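Local coordinates for tetraacyldisaccharide 4'-kinase (Aquifex aeolicus, PDB 4EHW), which transfers the gamma-phosphate of ATP to the 4'-position of a tetraacyldisaccharide 1-phosphate, giving lipid IVA, as an atypical P-loop kinase working at the membrane interface, at residues V86-N91 and E130-E135; G100-L105 and T280-I285; R180-L185 and T199-F204; K227-I232 and G274-T279; G238-F243 and K255-F260. One frame throughout, in Å; residues are numbered along the deposited sequence.

How the interactions relate
Interaction 4 is the most buried of the five, a parallel strand pairing with apolar side chains between the strands; interaction 3 repeats parallel pairing in another part of the fold, about 43 Å away between centres, and adds a lysine bound to backbone carbonyls. Interactions 4 and 5 share neighbouring strands and touch, but interaction 5 is a small surface contact of two phenylalanines with N240, whose amide placement is doubtful. Interaction 2 is helix-to-helix packing, partly buried, with one salt bridge; helix 281-284 follows the strand of interaction 4. Interaction 1, also partly buried, joins a hairpin turn to a helix end through charged and hydroxyl groups, and packs lightly against interaction 2.

Interaction 1: residues V86-N91 and E130-E135; sequences VSEYGN and EKLSPE
The Y89 ring meets the 130-135 segment at its hydroxyl edge rather than over a face: L132 O lies close to the ring plane, and Y89 OH donates a hydrogen bond to it at 2.7 Å. The motif is a tight beta hairpin, a type I' turn from E88 to N91, packed against the C-terminal end of helix 121-132. The hydroxyl comes in above the carbonyl plane, 47° out of it. The ring and the L132 side chain run antiparallel past one another, Y89 CE1 lying 4.0 Å from L132 CB, while Y89 OH rests near P134 CA at 3.4 Å. The second flat group, the E88 carboxylate, is approached from above its plane: K131 NZ stands 49° out of it and forms a salt bridge with E88 OE2 at 3.2 Å. E88 reaches this point because CG stands anti to its carbonyl carbon (chi1 -62°) and the chain then runs extended; on the way, E88 CG packs on L132 CD2 at 3.6 Å. S133 has left helical angles, with positive phi. Before the turn, V86 and S87 both face V115 in a classic beta bulge beside strand 114-117, and S114 OG accepts from Y89 N. Inside the hairpin, the backbone pair E88 N to N91 O measures 2.8 Å, and N91 N returns to E88 O at 2.9 Å.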
# COMPACT_ATOMS: atom_id res chain seq x y z
N VAL A 86 -5.77 13.62 -5.94
CA VAL A 86 -4.61 13.96 -5.11
C VAL A 86 -3.45 14.40 -5.98
O VAL A 86 -2.70 15.30 -5.63
CB VAL A 86 -4.18 12.76 -4.22
CG1 VAL A 86 -2.78 12.97 -3.65
CG2 VAL A 86 -5.20 12.53 -3.10
N SER A 87 -3.30 13.76 -7.14
CA SER A 87 -2.15 14.01 -7.99
C SER A 87 -2.53 13.79 -9.44
O SER A 87 -3.21 12.81 -9.76
CB SER A 87 -1.02 13.03 -7.62
OG SER A 87 0.07 13.14 -8.52
N GLU A 88 -2.09 14.69 -10.31
CA GLU A 88 -2.36 14.54 -11.75
C GLU A 88 -1.07 14.18 -12.48
O GLU A 88 -0.23 15.05 -12.74
CB GLU A 88 -2.96 15.83 -12.32
CG GLU A 88 -4.31 16.21 -11.71
CD GLU A 88 -4.78 17.61 -12.11
OE1 GLU A 88 -4.11 18.27 -12.95
OE2 GLU A 88 -5.82 18.04 -11.57
N TYR A 89 -0.92 12.90 -12.80
CA TYR A 89 0.35 12.40 -13.35
C TYR A 89 1.60 12.99 -12.70
O TYR A 89 2.53 13.41 -13.39
CB TYR A 89 0.38 12.58 -14.87
CG TYR A 89 -0.80 11.89 -15.52
CD1 TYR A 89 -1.87 12.61 -16.05
CD2 TYR A 89 -0.89 10.50 -15.53
CE1 TYR A 89 -2.96 11.97 -16.62
CE2 TYR A 89 -1.99 9.85 -16.09
CZ TYR A 89 -3.01 10.59 -16.64
OH TYR A 89 -4.09 9.94 -17.18
N GLY A 90 1.59 13.05 -11.37
CA GLY A 90 2.76 13.44 -10.59
C GLY A 90 2.68 14.88 -10.14
O GLY A 90 3.49 15.35 -9.32
N ASN A 91 1.71 15.62 -10.67
CA ASN A 91 1.51 16.99 -10.22
C ASN A 91 0.59 16.95 -8.98
O ASN A 91 -0.63 16.77 -9.10
CB ASN A 91 0.89 17.85 -11.34
CG ASN A 91 0.62 19.30 -10.91
OD1 ASN A 91 1.21 19.82 -9.94
ND2 ASN A 91 -0.28 19.95 -11.63
N GLU A 130 -12.96 11.77 -16.65
CA GLU A 130 -13.35 13.10 -17.07
C GLU A 130 -12.10 13.96 -17.25
O GLU A 130 -11.90 14.57 -18.29
CB GLU A 130 -14.21 13.72 -15.98
CG GLU A 130 -15.25 14.73 -16.43
CD GLU A 130 -16.19 15.11 -15.29
OE1 GLU A 130 -17.32 14.56 -15.23
OE2 GLU A 130 -15.81 15.95 -14.45
N LYS A 131 -11.25 13.97 -16.24
CA LYS A 131 -10.22 14.98 -16.13
C LYS A 131 -8.86 14.51 -16.60
O LYS A 131 -8.02 15.31 -17.02
CB LYS A 131 -10.14 15.42 -14.66
CG LYS A 131 -9.44 16.73 -14.40
CD LYS A 131 -10.13 17.45 -13.24
CE LYS A 131 -9.23 18.50 -12.62
NZ LYS A 131 -8.17 18.91 -13.58
N LEU A 132 -8.62 13.20 -16.52
CA LEU A 132 -7.28 12.68 -16.73
C LEU A 132 -7.20 11.63 -17.83
O LEU A 132 -6.11 11.32 -18.31
CB LEU A 132 -6.73 12.11 -15.42
CG LEU A 132 -6.84 12.94 -14.15
CD1 LEU A 132 -6.51 12.09 -12.91
CD2 LEU A 132 -5.92 14.15 -14.23
N SER A 133 -8.33 11.04 -18.20
CA SER A 133 -8.35 9.98 -19.22
C SER A 133 -7.25 8.93 -19.04
O SER A 133 -6.47 8.68 -19.96
CB SER A 133 -8.27 10.57 -20.64
OG SER A 133 -9.35 11.45 -20.89
N PRO A 134 -7.16 8.32 -17.85
CA PRO A 134 -6.16 7.26 -17.69
C PRO A 134 -6.53 6.01 -18.50
O PRO A 134 -7.71 5.80 -18.81
CB PRO A 134 -6.21 6.94 -16.20
CG PRO A 134 -7.56 7.44 -15.75
CD PRO A 134 -7.90 8.60 -16.61
N GLU A 135 -5.54 5.19 -18.83
CA GLU A 135 -5.80 3.98 -19.60
C GLU A 135 -6.04 2.79 -18.69
O GLU A 135 -6.63 1.79 -19.11
CB GLU A 135 -4.62 3.70 -20.53
CG GLU A 135 -4.38 4.78 -21.55
CD GLU A 135 -3.12 4.55 -22.34
OE1 GLU A 135 -2.04 4.82 -21.79
OE2 GLU A 135 -3.21 4.08 -23.49

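Interaction 2: residues G100-L105 and T280-I285; sequences GDEPYL and TPKDLI
K282 NZ donates to E102 OE2 at 3.2 Å, a salt bridge that uses the carboxylate's anti lone pair, on the side away from OE1. E102 starts out pointing away from helix 281-284, and a bend at chi2 (85°) brings its carboxylate back to the lysine. The K282 chain passes slantwise over D101, with K282 CG 4.1 Å from D101 CB; the D101 carboxylate itself has its salt bridge with K286. Beneath these polar ends the two short helices meet through apolar groups. I285 fills the middle of the contact: its CG2 lies near the plane of the Y104 ring, at the ring edge and 3.9 Å from Y104 CD2, and 4.0 Å from L105 CD1, while I285 CD1 reaches D101 O at 3.7 Å. L105 CD1 also packs on P281 CB at 4.0 Å. A water sits 3.3 Å from Y104 OH and gives a weak bond to I285 O. Both helices are preceded by N-cap residues, G100 and T280. L105 comes within about 5 Å, side chain to side chain, of T54 in the predicted ATP site. Around the contact, F218 closes on L105 and I285, W96 of helix 96-99 touches D101 and I285, and A295 of strand 293-302 backs P281.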
# COMPACT_ATOMS: atom_id res chain seq x y z
N GLY A 100 -4.74 12.22 2.93
CA GLY A 100 -4.58 10.98 3.68
C GLY A 100 -3.15 10.50 3.50
O GLY A 100 -2.53 10.73 2.47
N ASP A 101 -2.61 9.82 4.51
CA ASP A 101 -1.21 9.45 4.48
C ASP A 101 -0.83 8.60 3.26
O ASP A 101 0.12 8.93 2.53
CB ASP A 101 -0.79 8.76 5.79
CG ASP A 101 -0.61 9.76 6.93
OD1 ASP A 101 -1.05 10.92 6.78
OD2 ASP A 101 -0.03 9.40 7.98
N GLU A 102 -1.54 7.50 3.06
CA GLU A 102 -1.21 6.54 2.01
C GLU A 102 -1.22 7.09 0.59
O GLU A 102 -0.23 6.99 -0.12
CB GLU A 102 -2.10 5.31 2.12
CG GLU A 102 -1.77 4.41 3.29
CD GLU A 102 -2.45 4.86 4.58
OE1 GLU A 102 -3.41 5.64 4.50
OE2 GLU A 102 -2.02 4.42 5.66
N PRO A 103 -2.35 7.65 0.17
CA PRO A 103 -2.46 8.19 -1.19
C PRO A 103 -1.42 9.28 -1.41
O PRO A 103 -0.84 9.40 -2.51
CB PRO A 103 -3.86 8.82 -1.21
CG PRO A 103 -4.60 8.14 -0.08
CD PRO A 103 -3.55 7.94 0.97
N TYR A 104 -1.15 10.09 -0.39
CA TYR A 104 -0.12 11.12 -0.55
C TYR A 104 1.25 10.46 -0.75
O TYR A 104 1.98 10.79 -1.69
CB TYR A 104 -0.11 12.10 0.61
CG TYR A 104 0.74 13.32 0.31
CD1 TYR A 104 0.20 14.43 -0.34
CD2 TYR A 104 2.08 13.35 0.65
CE1 TYR A 104 0.98 15.54 -0.63
CE2 TYR A 104 2.87 14.45 0.38
CZ TYR A 104 2.32 15.54 -0.27
OH TYR A 104 3.12 16.63 -0.54
N LEU A 105 1.58 9.50 0.11
CA LEU A 105 2.87 8.81 -0.01
C LEU A 105 3.07 8.21 -1.40
O LEU A 105 4.14 8.33 -1.98
CB LEU A 105 2.98 7.72 1.05
CG LEU A 105 4.23 6.86 0.96
CD1 LEU A 105 5.44 7.70 1.22
CD2 LEU A 105 4.16 5.71 1.97
N THR A 280 9.50 6.88 9.64
CA THR A 280 8.84 6.08 8.59
C THR A 280 8.38 6.95 7.42
O THR A 280 8.06 8.12 7.61
CB THR A 280 7.59 5.30 9.10
OG1 THR A 280 6.51 6.22 9.29
CG2 THR A 280 7.89 4.56 10.40
N PRO A 281 8.30 6.35 6.23
CA PRO A 281 7.81 7.04 5.03
C PRO A 281 6.54 7.84 5.31
O PRO A 281 6.43 8.97 4.81
CB PRO A 281 7.52 5.89 4.06
CG PRO A 281 8.53 4.82 4.45
CD PRO A 281 8.66 4.94 5.95
N LYS A 282 5.61 7.30 6.10
CA LYS A 282 4.36 8.01 6.41
C LYS A 282 4.51 9.18 7.38
O LYS A 282 3.68 10.09 7.39
CB LYS A 282 3.28 7.05 6.92
CG LYS A 282 2.49 6.36 5.82
CD LYS A 282 1.44 5.44 6.43
CE LYS A 282 1.46 4.07 5.77
NZ LYS A 282 0.70 3.06 6.56
N ASP A 283 5.54 9.14 8.22
CA ASP A 283 5.84 10.31 9.02
C ASP A 283 6.56 11.33 8.15
O ASP A 283 6.33 12.52 8.27
CB ASP A 283 6.72 9.94 10.22
CG ASP A 283 6.04 8.98 11.16
OD1 ASP A 283 5.21 9.44 11.98
OD2 ASP A 283 6.34 7.76 11.09
N LEU A 284 7.41 10.85 7.24
CA LEU A 284 8.30 11.71 6.48
C LEU A 284 7.52 12.71 5.61
O LEU A 284 7.91 13.88 5.49
CB LEU A 284 9.26 10.87 5.62
CG LEU A 284 10.44 11.51 4.90
CD1 LEU A 284 11.35 12.26 5.86
CD2 LEU A 284 11.24 10.41 4.17
N ILE A 285 6.41 12.27 5.04
CA ILE A 285 5.59 13.15 4.20
C ILE A 285 5.18 14.40 4.96
O ILE A 285 4.80 15.40 4.36
CB ILE A 285 4.31 12.46 3.67
CG1 ILE A 285 3.41 12.02 4.83
CG2 ILE A 285 4.66 11.26 2.75
CD1 ILE A 285 2.07 11.44 4.36
O HOH W 1 5.91 16.08 1.14

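Interaction 3: residues R180-L185 and T199-F204; sequences RRADAL and TGKPTF
Two backbone hydrogen bonds define this contact as parallel strand pairing, strand 184-188 beside the start of strand 203-214, with L185 opposite T203 in register. L185 N donates to P202 O at 2.9 Å, in the carbonyl plane and with an N-H...O angle of 165°; F204 N then returns to L185 O at 2.7 Å. Each acceptor also takes a CA-H...O contact, from A184 CA to P202 O and from T203 CA to L185 O, so both carbonyls are met twice. The side-chain hydrogen bonds across the contact belong to K201, whose ammonium group is gripped by two main-chain oxygens, one in the 3-10 turn (R180 O) and one just past it (A182 O). K201 NZ approaches A182 O nearly along the C=O axis, at 161°, and R180 O from above its carbonyl plane, both at 2.8 Å. An extended lysine chain that bends only at chi4 (-58°) puts NZ between them; pairing with neutral carbonyls would be expected to favour a charged amine. Apolar contacts complete the pairing. The L185 and T199 side chains cross at about a right angle, L185 CD1 3.7 Å from T199 CG2, and A184 CB sits by the edge of the F204 ring and against P202 CB; L311 of helix 305-313 covers A184 and P202, while L155 of strand 152-158 backs A182 and L185. At the strand's start, T203 OG1 donates to K201 O at 2.8 Å.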
# COMPACT_ATOMS: atom_id res chain seq x y z
N ARG A 180 -10.02 -18.17 -3.60
CA ARG A 180 -10.34 -18.67 -4.93
C ARG A 180 -10.90 -17.61 -5.88
O ARG A 180 -10.85 -17.82 -7.10
CB ARG A 180 -11.23 -19.92 -4.88
CG ARG A 180 -12.61 -19.72 -4.31
CD ARG A 180 -13.37 -21.06 -4.27
NE ARG A 180 -13.64 -21.58 -5.61
CZ ARG A 180 -14.17 -22.78 -5.85
NH1 ARG A 180 -14.48 -23.58 -4.84
NH2 ARG A 180 -14.39 -23.18 -7.10
N ARG A 181 -11.41 -16.49 -5.33
CA ARG A 181 -11.93 -15.36 -6.13
C ARG A 181 -10.83 -14.66 -6.91
O ARG A 181 -11.11 -13.87 -7.82
CB ARG A 181 -12.54 -14.26 -5.23
CG ARG A 181 -13.76 -14.61 -4.42
CD ARG A 181 -14.70 -13.39 -4.22
NE ARG A 181 -14.11 -12.18 -3.63
CZ ARG A 181 -13.94 -11.97 -2.32
NH1 ARG A 181 -14.26 -12.92 -1.44
NH2 ARG A 181 -13.42 -10.82 -1.89
N ALA A 182 -9.59 -14.89 -6.51
CA ALA A 182 -8.47 -14.12 -7.03
C ALA A 182 -8.08 -14.62 -8.41
O ALA A 182 -8.27 -15.80 -8.70
CB ALA A 182 -7.28 -14.22 -6.08
N ASP A 183 -7.56 -13.74 -9.26
CA ASP A 183 -7.06 -14.15 -10.57
C ASP A 183 -5.60 -14.59 -10.44
O ASP A 183 -5.12 -15.43 -11.23
CB ASP A 183 -7.13 -12.99 -11.57
CG ASP A 183 -8.55 -12.61 -11.93
OD1 ASP A 183 -9.37 -13.52 -12.21
OD2 ASP A 183 -8.86 -11.39 -11.95
N ALA A 184 -4.92 -14.01 -9.47
CA ALA A 184 -3.49 -14.24 -9.28
C ALA A 184 -3.08 -13.96 -7.84
O ALA A 184 -3.69 -13.14 -7.15
CB ALA A 184 -2.69 -13.38 -10.24
N LEU A 185 -2.05 -14.67 -7.38
CA LEU A 185 -1.57 -14.52 -6.01
C LEU A 185 -0.15 -13.99 -5.96
O LEU A 185 0.71 -14.38 -6.75
CB LEU A 185 -1.64 -15.86 -5.28
CG LEU A 185 -3.06 -16.39 -5.08
CD1 LEU A 185 -3.03 -17.73 -4.36
CD2 LEU A 185 -3.86 -15.38 -4.31
N THR A 199 -2.03 -23.39 -6.09
CA THR A 199 -3.46 -23.38 -6.34
C THR A 199 -3.81 -23.54 -7.81
O THR A 199 -4.98 -23.73 -8.16
CB THR A 199 -3.94 -22.09 -5.65
OG1 THR A 199 -5.36 -21.96 -5.81
CG2 THR A 199 -3.25 -20.87 -6.26
N GLY A 200 -2.79 -23.48 -8.68
CA GLY A 200 -3.02 -23.55 -10.11
C GLY A 200 -3.11 -22.12 -10.62
O GLY A 200 -2.90 -21.86 -11.82
N LYS A 201 -3.43 -21.17 -9.73
CA LYS A 201 -3.52 -19.76 -10.15
C LYS A 201 -2.13 -19.24 -10.42
O LYS A 201 -1.17 -19.64 -9.76
CB LYS A 201 -4.15 -18.88 -9.06
CG LYS A 201 -5.59 -19.20 -8.72
CD LYS A 201 -6.12 -18.20 -7.70
CE LYS A 201 -7.55 -18.54 -7.29
NZ LYS A 201 -8.48 -18.58 -8.46
N PRO A 202 -2.00 -18.32 -11.38
CA PRO A 202 -0.70 -17.65 -11.48
C PRO A 202 -0.30 -17.13 -10.09
O PRO A 202 -1.11 -16.49 -9.40
CB PRO A 202 -0.99 -16.49 -12.44
CG PRO A 202 -2.18 -16.97 -13.26
CD PRO A 202 -3.01 -17.76 -12.30
N THR A 203 0.93 -17.40 -9.69
CA THR A 203 1.40 -17.15 -8.33
C THR A 203 2.81 -16.53 -8.34
O THR A 203 3.71 -17.04 -8.99
CB THR A 203 1.42 -18.47 -7.54
OG1 THR A 203 0.07 -18.92 -7.32
CG2 THR A 203 2.12 -18.30 -6.21
N PHE A 204 3.01 -15.43 -7.60
CA PHE A 204 4.31 -14.75 -7.63
C PHE A 204 4.90 -14.45 -6.26
O PHE A 204 4.20 -13.97 -5.35
CB PHE A 204 4.21 -13.46 -8.43
CG PHE A 204 3.60 -13.63 -9.79
CD1 PHE A 204 2.23 -13.58 -9.95
CD2 PHE A 204 4.40 -13.88 -10.90
CE1 PHE A 204 1.66 -13.76 -11.20
CE2 PHE A 204 3.83 -14.05 -12.15
CZ PHE A 204 2.46 -13.99 -12.31

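Interaction 4: residues K227-I232 and G274-T279; sequences KEREVI and GEIYLT
The guanidinium of R229 lies flat over the tip of I276: CD1 stands 3.3 Å above its plane, over the centre of the group. In that plane, at the edge, R229 NH2 donates to G274 O at 3.3 Å, with an N-H...O angle of 152°, so one arginine is fixed both by a face and by an edge. With chi2 -69° and chi3 -45° the arginine chain folds over I276, crossing it at about a right angle. A water sits in the same corner, donating to E230 O at 2.7 Å and to E275 OE1 at 2.8 Å, accepting from I276 N and, weakly, from R229 NH2. Further along, the chains join as parallel strands 231-235 and 276-279. I232 is the anchor: its N donates to I276 O at 2.9 Å, and its O accepts from L278 N at 3.0 Å. Side chains alternate between the two faces. On one, V231 CG1 meets I276 CG2 at 3.7 Å; on the other, I232 lies side by side with Y277, I232 CG2 3.5 Å from Y277 CE1. In the next shell, strand 254-259 flanks 231-235 on one side and carries M258 against I232 and Y277, strand 293-302 pairs with 276-279 and packs on L278, K255 is the partner of E275 in a salt bridge modelled very short, and Y277 OH is held by E272 N.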
# COMPACT_ATOMS: atom_id res chain seq x y z
N LYS A 227 27.20 5.64 8.42
CA LYS A 227 28.34 4.93 8.98
C LYS A 227 29.12 5.72 10.01
O LYS A 227 29.45 6.90 9.82
CB LYS A 227 29.23 4.36 7.88
CG LYS A 227 28.50 3.31 7.06
CD LYS A 227 28.22 2.06 7.89
CE LYS A 227 27.58 0.97 7.04
NZ LYS A 227 26.19 1.37 6.70
N GLU A 228 29.40 5.06 11.12
CA GLU A 228 30.04 5.69 12.27
C GLU A 228 29.25 6.93 12.67
O GLU A 228 29.81 7.88 13.22
CB GLU A 228 31.50 6.02 11.97
CG GLU A 228 32.42 4.79 12.05
CD GLU A 228 33.88 5.14 11.82
OE1 GLU A 228 34.16 5.97 10.93
OE2 GLU A 228 34.75 4.60 12.55
N ARG A 229 27.95 6.89 12.37
CA ARG A 229 26.99 7.86 12.92
C ARG A 229 25.96 7.08 13.74
O ARG A 229 25.70 5.90 13.46
CB ARG A 229 26.29 8.64 11.80
CG ARG A 229 27.21 9.41 10.86
CD ARG A 229 27.86 10.57 11.59
NE ARG A 229 26.88 11.29 12.40
CZ ARG A 229 26.29 12.44 12.04
NH1 ARG A 229 26.60 13.01 10.88
NH2 ARG A 229 25.41 13.02 12.84
N GLU A 230 25.40 7.71 14.77
CA GLU A 230 24.22 7.16 15.44
C GLU A 230 23.07 8.12 15.21
O GLU A 230 23.28 9.33 15.08
CB GLU A 230 24.45 6.95 16.93
CG GLU A 230 25.22 8.06 17.61
CD GLU A 230 26.06 7.52 18.75
OE1 GLU A 230 27.10 6.88 18.48
OE2 GLU A 230 25.68 7.73 19.92
N VAL A 231 21.86 7.59 15.16
CA VAL A 231 20.73 8.42 14.79
C VAL A 231 19.71 8.50 15.91
O VAL A 231 19.69 7.67 16.81
CB VAL A 231 20.03 7.86 13.56
CG1 VAL A 231 21.05 7.48 12.51
CG2 VAL A 231 19.21 6.63 13.95
N ILE A 232 18.86 9.52 15.83
CA ILE A 232 17.68 9.59 16.67
C ILE A 232 16.54 9.04 15.82
O ILE A 232 16.38 9.43 14.67
CB ILE A 232 17.37 11.04 17.07
CG1 ILE A 232 18.53 11.62 17.88
CG2 ILE A 232 16.07 11.12 17.85
CD1 ILE A 232 18.42 13.11 18.13
N GLY A 274 22.39 19.22 13.51
CA GLY A 274 23.47 18.30 13.15
C GLY A 274 23.18 16.83 13.37
O GLY A 274 24.01 15.97 13.04
N GLU A 275 22.01 16.52 13.91
CA GLU A 275 21.70 15.14 14.25
C GLU A 275 20.91 14.46 13.14
O GLU A 275 20.12 15.10 12.43
CB GLU A 275 20.95 15.06 15.58
CG GLU A 275 21.77 15.59 16.76
CD GLU A 275 23.05 14.79 17.00
OE1 GLU A 275 22.98 13.55 17.01
OE2 GLU A 275 24.13 15.41 17.17
N ILE A 276 21.14 13.17 12.99
CA ILE A 276 20.52 12.43 11.91
C ILE A 276 19.28 11.75 12.44
O ILE A 276 19.34 11.00 13.41
CB ILE A 276 21.50 11.40 11.32
CG1 ILE A 276 22.64 12.12 10.59
CG2 ILE A 276 20.79 10.45 10.37
CD1 ILE A 276 23.79 11.20 10.13
N TYR A 277 18.14 12.04 11.81
CA TYR A 277 16.87 11.43 12.21
C TYR A 277 16.41 10.34 11.22
O TYR A 277 16.48 10.54 10.00
CB TYR A 277 15.79 12.50 12.31
CG TYR A 277 15.99 13.43 13.49
CD1 TYR A 277 15.48 13.11 14.74
CD2 TYR A 277 16.68 14.62 13.35
CE1 TYR A 277 15.66 13.96 15.83
CE2 TYR A 277 16.86 15.48 14.43
CZ TYR A 277 16.36 15.13 15.67
OH TYR A 277 16.53 15.98 16.75
N LEU A 278 15.94 9.21 11.75
CA LEU A 278 15.26 8.18 10.97
C LEU A 278 13.82 8.05 11.44
O LEU A 278 13.56 8.00 12.64
CB LEU A 278 15.97 6.82 11.10
CG LEU A 278 16.72 6.41 9.84
CD1 LEU A 278 17.74 7.48 9.52
CD2 LEU A 278 17.40 5.06 9.99
N THR A 279 12.89 8.02 10.48
CA THR A 279 11.48 7.79 10.78
C THR A 279 10.83 6.97 9.67
O THR A 279 11.55 6.40 8.83
CB THR A 279 10.71 9.11 10.97
OG1 THR A 279 9.37 8.82 11.37
CG2 THR A 279 10.70 9.93 9.66
O HOH W 2 23.20 12.04 14.68

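Interaction 5: residues G238-F243 and K255-F260; sequences GDNGQF and KEFMSF
F257 meets F243 across this contact. Its CB leaves strand 254-259 toward the 238-243 segment, and CG sits anti to the backbone N (chi1 -170°), which carries the ring toward N240 and F243. From there the ring's two edges have different neighbours. On one edge F257 CE2 meets CD2 of F243 at 3.9 Å, the side chains crossing at a slant rather than stacking, so this is an apolar touch between the first turn of helix 242-249 and the strand. The other edge, at CE1 and CZ, is modelled against the N240 amide, too closely to be trusted. N240 reaches in from the opposite direction, but its amide is probably turned over, so the orientation of that group is doubtful and its hydrogen bonding is uncertain. The same doubt covers its approach to S259. N240 nevertheless points toward the strand from its CB onward, its CA nearest that of S259 at 6.8 Å. It comes just after the inverse gamma turn centred on D239, and G241, the next residue, is at the N-cap position of the helix. The contact spans the beta-alpha-beta unit formed by strand 231-235, helix 242-249 and strand 254-259: F257 also touches A233 and S235 of the first strand, while F243 packs on T280, just ahead of helix 281-284.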
# COMPACT_ATOMS: atom_id res chain seq x y z
N GLY A 238 1.73 4.68 15.85
CA GLY A 238 1.80 3.61 16.84
C GLY A 238 2.77 2.48 16.60
O GLY A 238 3.17 1.77 17.55
N ASP A 239 3.17 2.32 15.34
CA ASP A 239 3.94 1.17 14.84
C ASP A 239 5.42 1.28 15.21
O ASP A 239 6.29 1.47 14.34
CB ASP A 239 3.82 1.16 13.32
CG ASP A 239 4.17 2.51 12.72
OD1 ASP A 239 4.79 3.34 13.42
OD2 ASP A 239 3.84 2.74 11.54
N ASN A 240 5.69 1.14 16.50
CA ASN A 240 6.83 1.78 17.12
C ASN A 240 7.95 0.85 17.56
O ASN A 240 8.87 1.26 18.27
CB ASN A 240 6.28 2.73 18.20
CG ASN A 240 7.17 3.93 18.46
OD1 ASN A 240 7.37 4.80 17.60
ND2 ASN A 240 7.67 4.02 19.69
N GLY A 241 7.85 -0.40 17.13
CA GLY A 241 8.82 -1.41 17.48
C GLY A 241 9.15 -2.26 16.27
O GLY A 241 10.29 -2.72 16.11
N GLN A 242 8.16 -2.49 15.42
CA GLN A 242 8.42 -2.97 14.07
C GLN A 242 9.56 -2.15 13.49
O GLN A 242 10.55 -2.69 13.00
CB GLN A 242 7.20 -2.88 13.15
CG GLN A 242 6.07 -3.78 13.59
CD GLN A 242 5.19 -3.13 14.64
OE1 GLN A 242 5.42 -1.99 15.05
NE2 GLN A 242 4.17 -3.86 15.07
N PHE A 243 9.41 -0.83 13.57
CA PHE A 243 10.45 0.10 13.14
C PHE A 243 11.75 -0.15 13.90
O PHE A 243 12.81 -0.33 13.29
CB PHE A 243 9.99 1.55 13.34
CG PHE A 243 10.86 2.56 12.65
CD1 PHE A 243 11.64 2.20 11.56
CD2 PHE A 243 10.91 3.88 13.10
CE1 PHE A 243 12.44 3.13 10.92
CE2 PHE A 243 11.71 4.81 12.46
CZ PHE A 243 12.48 4.44 11.38
N LYS A 255 20.20 6.20 19.18
CA LYS A 255 20.73 6.74 20.44
C LYS A 255 19.61 7.40 21.25
O LYS A 255 19.80 7.77 22.41
CB LYS A 255 21.87 7.72 20.18
CG LYS A 255 21.43 9.16 19.93
CD LYS A 255 22.42 9.86 19.00
CE LYS A 255 22.72 11.28 19.46
NZ LYS A 255 23.79 11.93 18.63
N GLU A 256 18.45 7.56 20.62
CA GLU A 256 17.19 7.62 21.36
C GLU A 256 16.01 7.36 20.44
O GLU A 256 16.08 7.59 19.23
CB GLU A 256 17.02 8.91 22.18
CG GLU A 256 17.27 10.21 21.47
CD GLU A 256 16.66 11.39 22.23
OE1 GLU A 256 17.25 12.49 22.20
OE2 GLU A 256 15.59 11.21 22.85
N PHE A 257 14.94 6.82 21.00
CA PHE A 257 13.76 6.59 20.22
C PHE A 257 12.58 7.35 20.79
O PHE A 257 12.09 7.05 21.87
CB PHE A 257 13.43 5.10 20.14
CG PHE A 257 12.35 4.80 19.15
CD1 PHE A 257 11.02 4.98 19.49
CD2 PHE A 257 12.66 4.37 17.86
CE1 PHE A 257 10.03 4.73 18.57
CE2 PHE A 257 11.66 4.12 16.94
CZ PHE A 257 10.34 4.29 17.30
N MET A 258 12.13 8.34 20.03
CA MET A 258 10.95 9.10 20.40
C MET A 258 9.72 8.43 19.79
O MET A 258 9.76 7.97 18.65
CB MET A 258 11.08 10.54 19.89
CG MET A 258 12.29 11.28 20.43
SD MET A 258 12.24 13.04 20.02
CE MET A 258 12.97 13.04 18.38
N SER A 259 8.64 8.39 20.55
CA SER A 259 7.39 7.84 20.06
C SER A 259 6.26 8.85 20.24
O SER A 259 5.79 9.07 21.36
CB SER A 259 7.04 6.56 20.81
OG SER A 259 5.72 6.15 20.50
N PHE A 260 5.82 9.47 19.15
CA PHE A 260 4.73 10.44 19.20
C PHE A 260 3.37 9.75 19.08
O PHE A 260 3.28 8.61 18.61
CB PHE A 260 4.89 11.47 18.08
CG PHE A 260 6.24 12.10 18.02
CD1 PHE A 260 6.61 13.08 18.93
CD2 PHE A 260 7.15 11.73 17.04
CE1 PHE A 260 7.85 13.68 18.88
CE2 PHE A 260 8.40 12.32 16.98
CZ PHE A 260 8.75 13.30 17.90